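Local coordinates for phosphate ABC transporter, phosphate-binding protein (Clostridium perfringens, PDB 4Q8R) that binds phosphate with high affinity, probably to deliver it to an ABC-type transporter for uptake into the cell, at residues I120-R132 against L146-I159. Numbering follows the deposited sequence. Where two conformers were deposited one is given.
With PO4 (phosphate ion), chain B.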
loop_
_atom_site.group_PDB
_atom_site.type_symbol
_atom_site.label_atom_id
_atom_site.label_comp_id
_atom_site.label_asym_id
_atom_site.label_seq_id
_atom_site.Cartn_x
_atom_site.Cartn_y
_atom_site.Cartn_z
ATOM N N ILE A 120 -8.375 -16.252 15.190
ATOM C CA ILE A 120 -8.051 -15.230 14.240
ATOM C C ILE A 120 -7.010 -15.773 13.271
ATOM O O ILE A 120 -6.014 -16.372 13.717
ATOM C CB ILE A 120 -7.505 -13.954 14.929
ATOM C CG1 ILE A 120 -8.477 -13.392 15.958
ATOM C CG2 ILE A 120 -7.079 -12.884 13.892
ATOM C CD1 ILE A 120 -7.957 -12.290 16.800
ATOM N N VAL A 121 -7.240 -15.617 11.969
ATOM C CA VAL A 121 -6.277 -16.006 10.964
ATOM C C VAL A 121 -5.586 -14.689 10.606
ATOM O O VAL A 121 -6.125 -13.850 9.846
ATOM C CB VAL A 121 -6.925 -16.721 9.765
ATOM C CG1 VAL A 121 -5.916 -16.981 8.627
ATOM C CG2 VAL A 121 -7.602 -18.026 10.227
ATOM N N VAL A 122 -4.404 -14.506 11.126
ATOM C CA VAL A 122 -3.606 -13.283 10.924
ATOM C C VAL A 122 -2.892 -13.374 9.589
ATOM O O VAL A 122 -2.175 -14.349 9.318
ATOM C CB VAL A 122 -2.582 -13.059 12.081
ATOM C CG1 VAL A 122 -1.761 -11.837 11.838
ATOM C CG2 VAL A 122 -3.256 -12.968 13.413
ATOM N N VAL A 123 -3.063 -12.352 8.749
ATOM C CA VAL A 123 -2.430 -12.300 7.460
ATOM C C VAL A 123 -1.522 -11.084 7.364
ATOM O O VAL A 123 -1.937 -9.956 7.609
ATOM C CB VAL A 123 -3.428 -12.355 6.244
ATOM C CG1 VAL A 123 -2.704 -12.614 4.950
ATOM C CG2 VAL A 123 -4.513 -13.396 6.472
ATOM N N SER A 124 -0.275 -11.355 6.953
ATOM C CA SER A 124 0.754 -10.348 6.755
ATOM C C SER A 124 1.211 -10.416 5.321
ATOM O O SER A 124 0.995 -11.423 4.605
ATOM C CB SER A 124 1.997 -10.560 7.645
ATOM O OG SER A 124 1.673 -10.332 8.990
ATOM N N ARG A 125 1.775 -9.284 4.847
ATOM C CA ARG A 125 2.412 -9.241 3.567
ATOM C C ARG A 125 3.838 -9.866 3.693
ATOM O O ARG A 125 4.333 -10.076 4.811
ATOM C CB ARG A 125 2.499 -7.822 3.083
ATOM C CG ARG A 125 1.154 -7.271 2.540
ATOM C CD ARG A 125 0.758 -7.880 1.203
ATOM N NE ARG A 125 1.809 -7.678 0.195
ATOM C CZ ARG A 125 2.126 -6.496 -0.367
ATOM N NH1 ARG A 125 1.321 -5.448 -0.204
ATOM N NH2 ARG A 125 3.196 -6.414 -1.152
ATOM N N GLU A 126 4.429 -10.155 2.550
ATOM C CA GLU A 126 5.803 -10.649 2.455
ATOM C C GLU A 126 6.815 -9.569 2.848
ATOM O O GLU A 126 6.556 -8.382 2.786
ATOM C CB GLU A 126 6.080 -11.103 1.054
ATOM C CG GLU A 126 6.345 -10.021 -0.008
ATOM C CD GLU A 126 5.159 -9.162 -0.397
ATOM O OE1 GLU A 126 3.984 -9.442 -0.015
ATOM O OE2 GLU A 126 5.435 -8.200 -1.165
ATOM N N ASP A 127 8.002 -10.009 3.253
ATOM C CA ASP A 127 9.082 -9.133 3.577
ATOM C C ASP A 127 9.377 -8.292 2.351
ATOM O O ASP A 127 9.440 -8.818 1.259
ATOM C CB ASP A 127 10.362 -9.972 3.896
ATOM C CG ASP A 127 11.217 -9.332 4.918
ATOM O OD1 ASP A 127 10.867 -8.206 5.293
ATOM O OD2 ASP A 127 12.232 -9.947 5.348
ATOM N N GLY A 128 9.585 -7.015 2.555
ATOM C CA GLY A 128 9.906 -6.118 1.436
ATOM C C GLY A 128 8.696 -5.302 1.001
ATOM O O GLY A 128 8.854 -4.340 0.269
ATOM N N SER A 129 7.517 -5.674 1.438
ATOM C CA SER A 129 6.311 -4.878 1.166
ATOM C C SER A 129 6.429 -3.509 1.872
ATOM O O SER A 129 6.668 -3.419 3.093
ATOM C CB SER A 129 5.057 -5.633 1.690
ATOM O OG SER A 129 3.938 -4.818 1.866
ATOM N N GLY A 130 6.111 -2.430 1.144
ATOM C CA GLY A 130 6.065 -1.145 1.747
ATOM C C GLY A 130 4.863 -1.000 2.731
ATOM O O GLY A 130 4.972 -0.323 3.780
ATOM N N THR A 131 3.739 -1.637 2.385
ATOM C CA THR A 131 2.562 -1.645 3.259
ATOM C C THR A 131 2.902 -2.305 4.589
ATOM O O THR A 131 2.572 -1.790 5.652
ATOM C CB THR A 131 1.387 -2.313 2.565
ATOM O OG1 THR A 131 1.304 -1.831 1.212
ATOM C CG2 THR A 131 0.073 -2.130 3.358
ATOM N N ARG A 132 3.622 -3.443 4.525
ATOM C CA ARG A 132 4.018 -4.119 5.766
ATOM C C ARG A 132 4.906 -3.193 6.635
ATOM O O ARG A 132 4.718 -3.046 7.843
ATOM C CB ARG A 132 4.748 -5.401 5.463
ATOM C CG ARG A 132 5.322 -6.110 6.697
ATOM C CD ARG A 132 5.654 -7.527 6.380
ATOM N NE ARG A 132 6.369 -8.146 7.529
ATOM C CZ ARG A 132 6.828 -9.386 7.567
ATOM N NH1 ARG A 132 6.665 -10.190 6.548
ATOM N NH2 ARG A 132 7.542 -9.789 8.606
ATOM N N LEU A 146 6.139 -10.152 14.991
ATOM C CA LEU A 146 5.010 -10.669 14.250
ATOM C C LEU A 146 4.743 -12.135 14.675
ATOM O O LEU A 146 5.680 -12.965 14.702
ATOM C CB LEU A 146 5.265 -10.619 12.800
ATOM C CG LEU A 146 4.270 -11.218 11.838
ATOM C CD1 LEU A 146 2.960 -10.454 11.929
ATOM C CD2 LEU A 146 4.836 -11.166 10.432
ATOM N N THR A 147 3.510 -12.474 14.997
ATOM C CA THR A 147 3.193 -13.836 15.327
ATOM C C THR A 147 3.654 -14.877 14.314
ATOM O O THR A 147 3.494 -14.702 13.081
ATOM C CB THR A 147 1.678 -14.082 15.623
ATOM O OG1 THR A 147 1.489 -15.476 15.875
ATOM C CG2 THR A 147 0.788 -13.632 14.469
ATOM N N VAL A 148 4.220 -15.968 14.873
ATOM C CA VAL A 148 4.701 -17.052 14.061
ATOM C C VAL A 148 3.557 -17.735 13.348
ATOM O O VAL A 148 3.750 -18.476 12.356
ATOM C CB VAL A 148 5.572 -18.129 14.910
ATOM C CG1 VAL A 148 6.641 -17.427 15.756
ATOM C CG2 VAL A 148 4.681 -18.916 15.812
ATOM N N ASN A 149 2.350 -17.530 13.845
ATOM C CA ASN A 149 1.181 -18.136 13.208
ATOM C C ASN A 149 0.575 -17.266 12.106
ATOM O O ASN A 149 -0.426 -17.614 11.575
ATOM C CB ASN A 149 0.164 -18.432 14.285
ATOM C CG ASN A 149 0.702 -19.515 15.214
ATOM O OD1 ASN A 149 1.292 -20.481 14.739
ATOM N ND2 ASN A 149 0.459 -19.402 16.504
ATOM N N SER A 150 1.224 -16.181 11.732
ATOM C CA SER A 150 0.746 -15.298 10.635
ATOM C C SER A 150 0.861 -16.061 9.311
ATOM O O SER A 150 1.864 -16.721 9.047
ATOM C CB SER A 150 1.601 -14.059 10.576
ATOM O OG SER A 150 1.027 -13.152 9.598
ATOM N N GLN A 151 -0.159 -16.012 8.461
ATOM C CA GLN A 151 -0.064 -16.380 7.074
ATOM C C GLN A 151 0.682 -15.233 6.347
ATOM O O GLN A 151 0.580 -14.100 6.795
ATOM C CB GLN A 151 -1.458 -16.485 6.438
ATOM C CG GLN A 151 -2.309 -17.507 7.130
ATOM C CD GLN A 151 -1.713 -18.862 6.985
ATOM O OE1 GLN A 151 -1.477 -19.316 5.849
ATOM N NE2 GLN A 151 -1.442 -19.514 8.098
ATOM N N ILE A 152 1.451 -15.560 5.332
ATOM C CA ILE A 152 2.113 -14.618 4.535
ATOM C C ILE A 152 1.494 -14.659 3.168
ATOM O O ILE A 152 1.502 -15.717 2.482
ATOM C CB ILE A 152 3.639 -14.875 4.482
ATOM C CG1 ILE A 152 4.172 -14.927 5.885
ATOM C CG2 ILE A 152 4.321 -13.811 3.549
ATOM C CD1 ILE A 152 4.160 -13.642 6.605
ATOM N N SER A 153 1.049 -13.484 2.709
ATOM C CA SER A 153 0.489 -13.370 1.350
ATOM C C SER A 153 1.383 -12.455 0.524
ATOM O O SER A 153 1.733 -11.316 0.979
ATOM C CB SER A 153 -0.905 -12.701 1.386
ATOM O OG SER A 153 -1.882 -13.574 1.894
ATOM N N ASP A 154 1.686 -12.873 -0.683
ATOM C CA ASP A 154 2.612 -12.179 -1.539
ATOM C C ASP A 154 1.832 -11.242 -2.425
ATOM O O ASP A 154 1.244 -11.667 -3.410
ATOM C CB ASP A 154 3.407 -13.192 -2.368
ATOM C CG ASP A 154 4.594 -12.598 -3.051
ATOM O OD1 ASP A 154 4.878 -11.370 -2.948
ATOM O OD2 ASP A 154 5.297 -13.419 -3.672
ATOM N N GLY A 155 1.817 -10.002 -2.029
ATOM C CA GLY A 155 1.240 -8.941 -2.773
ATOM C C GLY A 155 -0.182 -8.574 -2.321
ATOM O O GLY A 155 -0.875 -9.324 -1.658
ATOM N N SER A 156 -0.583 -7.323 -2.630
ATOM C CA SER A 156 -1.902 -6.788 -2.257
ATOM C C SER A 156 -3.015 -7.727 -2.713
ATOM O O SER A 156 -3.985 -7.941 -1.977
ATOM C CB SER A 156 -2.103 -5.423 -2.912
ATOM O OG SER A 156 -1.267 -4.421 -2.372
ATOM N N GLY A 157 -2.970 -8.147 -3.976
ATOM C CA GLY A 157 -4.044 -8.994 -4.531
ATOM C C GLY A 157 -4.237 -10.268 -3.695
ATOM O O GLY A 157 -5.368 -10.736 -3.419
ATOM N N ASN A 158 -3.107 -10.862 -3.290
ATOM C CA ASN A 158 -3.148 -12.116 -2.554
ATOM C C ASN A 158 -3.709 -11.921 -1.147
ATOM O O ASN A 158 -4.453 -12.764 -0.653
ATOM C CB ASN A 158 -1.820 -12.854 -2.546
ATOM C CG ASN A 158 -1.569 -13.572 -3.889
ATOM O OD1 ASN A 158 -2.511 -14.002 -4.566
ATOM N ND2 ASN A 158 -0.334 -13.725 -4.273
ATOM N N ILE A 159 -3.384 -10.822 -0.470
ATOM C CA ILE A 159 -3.901 -10.623 0.849
ATOM C C ILE A 159 -5.426 -10.401 0.797
ATOM O O ILE A 159 -6.168 -10.921 1.630
ATOM C CB ILE A 159 -3.093 -9.598 1.649
ATOM C CG1 ILE A 159 -3.421 -9.658 3.163
ATOM C CG2 ILE A 159 -3.290 -8.173 1.174
ATOM C CD1 ILE A 159 -2.315 -9.011 4.058
HETATM P P PO4 B . 3.624 -2.857 -1.485
HETATM O O1 PO4 B . 5.113 -2.482 -1.428
HETATM O O2 PO4 B . 3.367 -3.935 -2.517
HETATM O O3 PO4 B . 3.112 -3.190 -0.090
HETATM O O4 PO4 B . 2.845 -1.563 -1.896
HETATM O O HOH W 1 -2.993 -16.492 12.785
HETATM O O HOH W 2 -1.550 -2.778 -0.201
#
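Arg125 lays one face of its guanidinium on the backbone of Gly155 and Ser156. Its CB lies near Ser153 O and its CG near Ile159 CD1, while Arg125 CD packs 3.6 Å from both Ser153 O and Gly155 O. The chain bends at chi2 and again at chi3 (-57°), which brings the NE/NH2 edge of the guanidinium to the carboxylate of Glu126. There the grip is side-on: Arg125 NE meets Glu126 OE1 at 2.8 Å and Arg125 NH2 meets Glu126 OE2 at 2.9 Å, both near the guanidinium plane and both on the syn side of the carboxylate. Gly155 N donates to the same Glu126 OE1 (3.0 Å) from above the carboxylate plane, so two bonds hold that oxygen. Ser129 OG lies over the opposite face, so the guanidinium is fixed in its tilt. Arg125 NH2 reaches phosphate O2 at 2.8 Å (163°); the bond from NH1 to O3 is weak. Strands 121-125 and 151-153, joined through helix 130-139, form a beta-alpha-beta unit of the PBP fold, whose parallel pairing is marked by Ser124 N to Gln151 O (2.9 Å) and Ser153 N to Ser124 O (2.8 Å). On the same face of the sheet as Arg125, Val123 CG1 packs 3.5 Å from Ile159 CG1. Beyond the strand, Ser129 OG, Gly130 N and Thr131 N and OG1 also bind the phosphate, with Ser11, Thr12, Ser13, Ser41 and Ser59 completing the site.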